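YARHG domain-containing protein (Legionella pneumophila subsp. pneumophila, PDB 4G2A) is of unknown function but may bind a nutrient, joining a largely beta-stranded DUF4424 region to a helical YARHG domain. Local coordinates at residues Arg279-Pro284 against Glu288-Lys293. Residues are numbered along the deposited sequence; the frame is centred on the assembly and turned at random.
Sequences RQFQSP and EYFSKK. With SO4 (sulfate ion), chain C.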
loop_
_atom_site.group_PDB
_atom_site.type_symbol
_atom_site.label_atom_id
_atom_site.label_comp_id
_atom_site.label_asym_id
_atom_site.label_seq_id
_atom_site.Cartn_x
_atom_site.Cartn_y
_atom_site.Cartn_z
ATOM N N ARG A 279 18.089 16.540 8.807
ATOM C CA ARG A 279 19.124 17.473 9.240
ATOM C C ARG A 279 20.416 16.700 9.440
ATOM O O ARG A 279 20.372 15.569 9.917
ATOM C CB ARG A 279 18.713 18.176 10.536
ATOM C CG ARG A 279 19.703 19.255 10.982
ATOM C CD ARG A 279 19.474 19.631 12.418
ATOM N NE ARG A 279 20.352 20.718 12.830
ATOM C CZ ARG A 279 21.569 20.552 13.329
ATOM N NH1 ARG A 279 22.076 19.336 13.468
ATOM N NH2 ARG A 279 22.296 21.603 13.679
ATOM N N GLN A 280 21.547 17.281 9.036
ATOM C CA GLN A 280 22.844 16.627 9.189
ATOM C C GLN A 280 23.418 17.003 10.549
ATOM O O GLN A 280 23.360 18.172 10.942
ATOM C CB GLN A 280 23.778 16.980 8.030
ATOM C CG GLN A 280 23.432 16.178 6.769
ATOM C CD GLN A 280 23.424 17.014 5.516
ATOM O OE1 GLN A 280 22.517 17.829 5.284
ATOM N NE2 GLN A 280 24.427 16.812 4.672
ATOM N N PHE A 281 23.916 16.001 11.290
ATOM C CA PHE A 281 24.413 16.207 12.650
ATOM C C PHE A 281 25.939 16.143 12.725
ATOM O O PHE A 281 26.546 15.199 12.219
ATOM C CB PHE A 281 23.761 15.187 13.612
ATOM C CG PHE A 281 22.259 15.375 13.702
ATOM C CD1 PHE A 281 21.709 16.310 14.567
ATOM C CD2 PHE A 281 21.399 14.636 12.896
ATOM C CE1 PHE A 281 20.329 16.497 14.634
ATOM C CE2 PHE A 281 20.021 14.839 12.949
ATOM C CZ PHE A 281 19.495 15.768 13.816
ATOM N N GLN A 282 26.542 17.171 13.355
ATOM C CA GLN A 282 27.980 17.310 13.553
ATOM C C GLN A 282 28.427 16.684 14.872
ATOM O O GLN A 282 29.566 16.234 14.956
ATOM C CB GLN A 282 28.412 18.788 13.491
ATOM C CG GLN A 282 28.142 19.479 12.142
ATOM C CD GLN A 282 29.039 19.056 10.985
ATOM O OE1 GLN A 282 29.872 18.143 11.083
ATOM N NE2 GLN A 282 28.894 19.730 9.847
ATOM N N SER A 283 27.534 16.622 15.883
ATOM C CA SER A 283 27.825 16.056 17.206
ATOM C C SER A 283 27.910 14.544 17.109
ATOM O O SER A 283 26.960 13.926 16.611
ATOM C CB SER A 283 26.773 16.470 18.234
ATOM O OG SER A 283 26.731 17.879 18.400
ATOM N N PRO A 284 29.041 13.944 17.564
ATOM C CA PRO A 284 29.224 12.484 17.424
ATOM C C PRO A 284 28.103 11.641 18.018
ATOM O O PRO A 284 27.635 10.728 17.340
ATOM C CB PRO A 284 30.540 12.219 18.153
ATOM C CG PRO A 284 31.267 13.512 18.114
ATOM C CD PRO A 284 30.232 14.582 18.164
ATOM N N GLU A 288 26.002 9.280 15.294
ATOM C CA GLU A 288 25.979 7.840 15.517
ATOM C C GLU A 288 24.566 7.309 15.810
ATOM O O GLU A 288 24.238 6.210 15.342
ATOM C CB GLU A 288 26.916 7.460 16.672
ATOM C CG GLU A 288 27.459 6.046 16.535
ATOM C CD GLU A 288 27.763 5.316 17.831
ATOM O OE1 GLU A 288 28.419 5.910 18.717
ATOM O OE2 GLU A 288 27.385 4.127 17.937
ATOM N N TYR A 289 23.760 8.060 16.610
ATOM C CA TYR A 289 22.391 7.696 16.990
ATOM C C TYR A 289 21.443 7.644 15.780
ATOM O O TYR A 289 20.731 6.658 15.612
ATOM C CB TYR A 289 21.854 8.667 18.048
ATOM C CG TYR A 289 20.411 8.447 18.457
ATOM C CD1 TYR A 289 20.080 7.516 19.435
ATOM C CD2 TYR A 289 19.391 9.251 17.952
ATOM C CE1 TYR A 289 18.758 7.326 19.832
ATOM C CE2 TYR A 289 18.067 9.082 18.356
ATOM C CZ TYR A 289 17.760 8.132 19.312
ATOM O OH TYR A 289 16.465 7.974 19.732
ATOM N N PHE A 290 21.422 8.695 14.959
ATOM C CA PHE A 290 20.542 8.733 13.793
ATOM C C PHE A 290 21.084 7.885 12.638
ATOM O O PHE A 290 20.298 7.443 11.800
ATOM C CB PHE A 290 20.250 10.175 13.351
ATOM C CG PHE A 290 19.475 10.933 14.405
ATOM C CD1 PHE A 290 18.159 10.591 14.704
ATOM C CD2 PHE A 290 20.083 11.935 15.148
ATOM C CE1 PHE A 290 17.461 11.260 15.707
ATOM C CE2 PHE A 290 19.384 12.604 16.153
ATOM C CZ PHE A 290 18.075 12.274 16.415
ATOM N N SER A 291 22.403 7.605 12.611
ATOM C CA SER A 291 22.959 6.729 11.577
ATOM C C SER A 291 22.323 5.339 11.680
ATOM O O SER A 291 22.084 4.704 10.659
ATOM C CB SER A 291 24.474 6.625 11.705
ATOM O OG SER A 291 24.877 5.726 12.726
ATOM N N LYS A 292 22.011 4.901 12.916
ATOM C CA LYS A 292 21.431 3.597 13.223
ATOM C C LYS A 292 19.889 3.587 13.158
ATOM O O LYS A 292 19.292 2.539 13.400
ATOM C CB LYS A 292 21.920 3.108 14.600
ATOM C CG LYS A 292 23.425 2.804 14.635
ATOM C CD LYS A 292 23.890 2.124 15.927
ATOM C CE LYS A 292 24.367 3.098 16.981
ATOM N NZ LYS A 292 25.185 2.431 18.032
ATOM N N LYS A 293 19.239 4.720 12.819
ATOM C CA LYS A 293 17.773 4.782 12.701
ATOM C C LYS A 293 17.388 4.553 11.252
ATOM O O LYS A 293 17.884 5.268 10.373
ATOM C CB LYS A 293 17.196 6.124 13.218
ATOM C CG LYS A 293 17.375 6.406 14.721
ATOM C CD LYS A 293 16.578 5.472 15.620
ATOM C CE LYS A 293 17.052 5.545 17.046
ATOM N NZ LYS A 293 16.199 4.739 17.962
HETATM S S SO4 C . 24.830 18.967 15.703
HETATM O O1 SO4 C . 25.162 19.355 14.331
HETATM O O2 SO4 C . 25.876 19.437 16.603
HETATM O O3 SO4 C . 23.565 19.574 16.039
HETATM O O4 SO4 C . 24.697 17.535 15.866
#
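E288 and P284 meet through the main chain: E288 N donates to P284 O over 3.0 Å, nearly straight at 173°. This is an i to i+4 bond of helix 284-291, and proline suits the first turn, where backbone N-H groups have no helical acceptor to reach. Within the YARHG domain, the loop after helix 263-275 runs into helix 284-291, and F281 of the loop meets F290 of the helix. The F290 CB points toward the loop, and with CG anti to the carbonyl carbon (chi1 -65°) the ring is carried to F281. The two form an offset stack, centroids 4.8 Å apart and planes at 22°. F290 CD2 lies over one face of F281, toward the rim, 3.6 Å from F281 CE2. Both rings are buried against helix 263-275, F281 on N271 and F290 on T272 and A275, where a phenyl ring brings no polar atom needing a partner. At the edge of the F281 ring sits a sulfate, probably from the crystallisation liquor, whose O1 accepts from Q282 N at 2.8 Å. S291 OG donates to E288 O at 2.7 Å, from above the carbonyl plane. K292 NZ reaches E288 OE2 at 2.8 Å in a salt bridge, approaching the extended glutamate's carboxylate from the anti side and out of its plane.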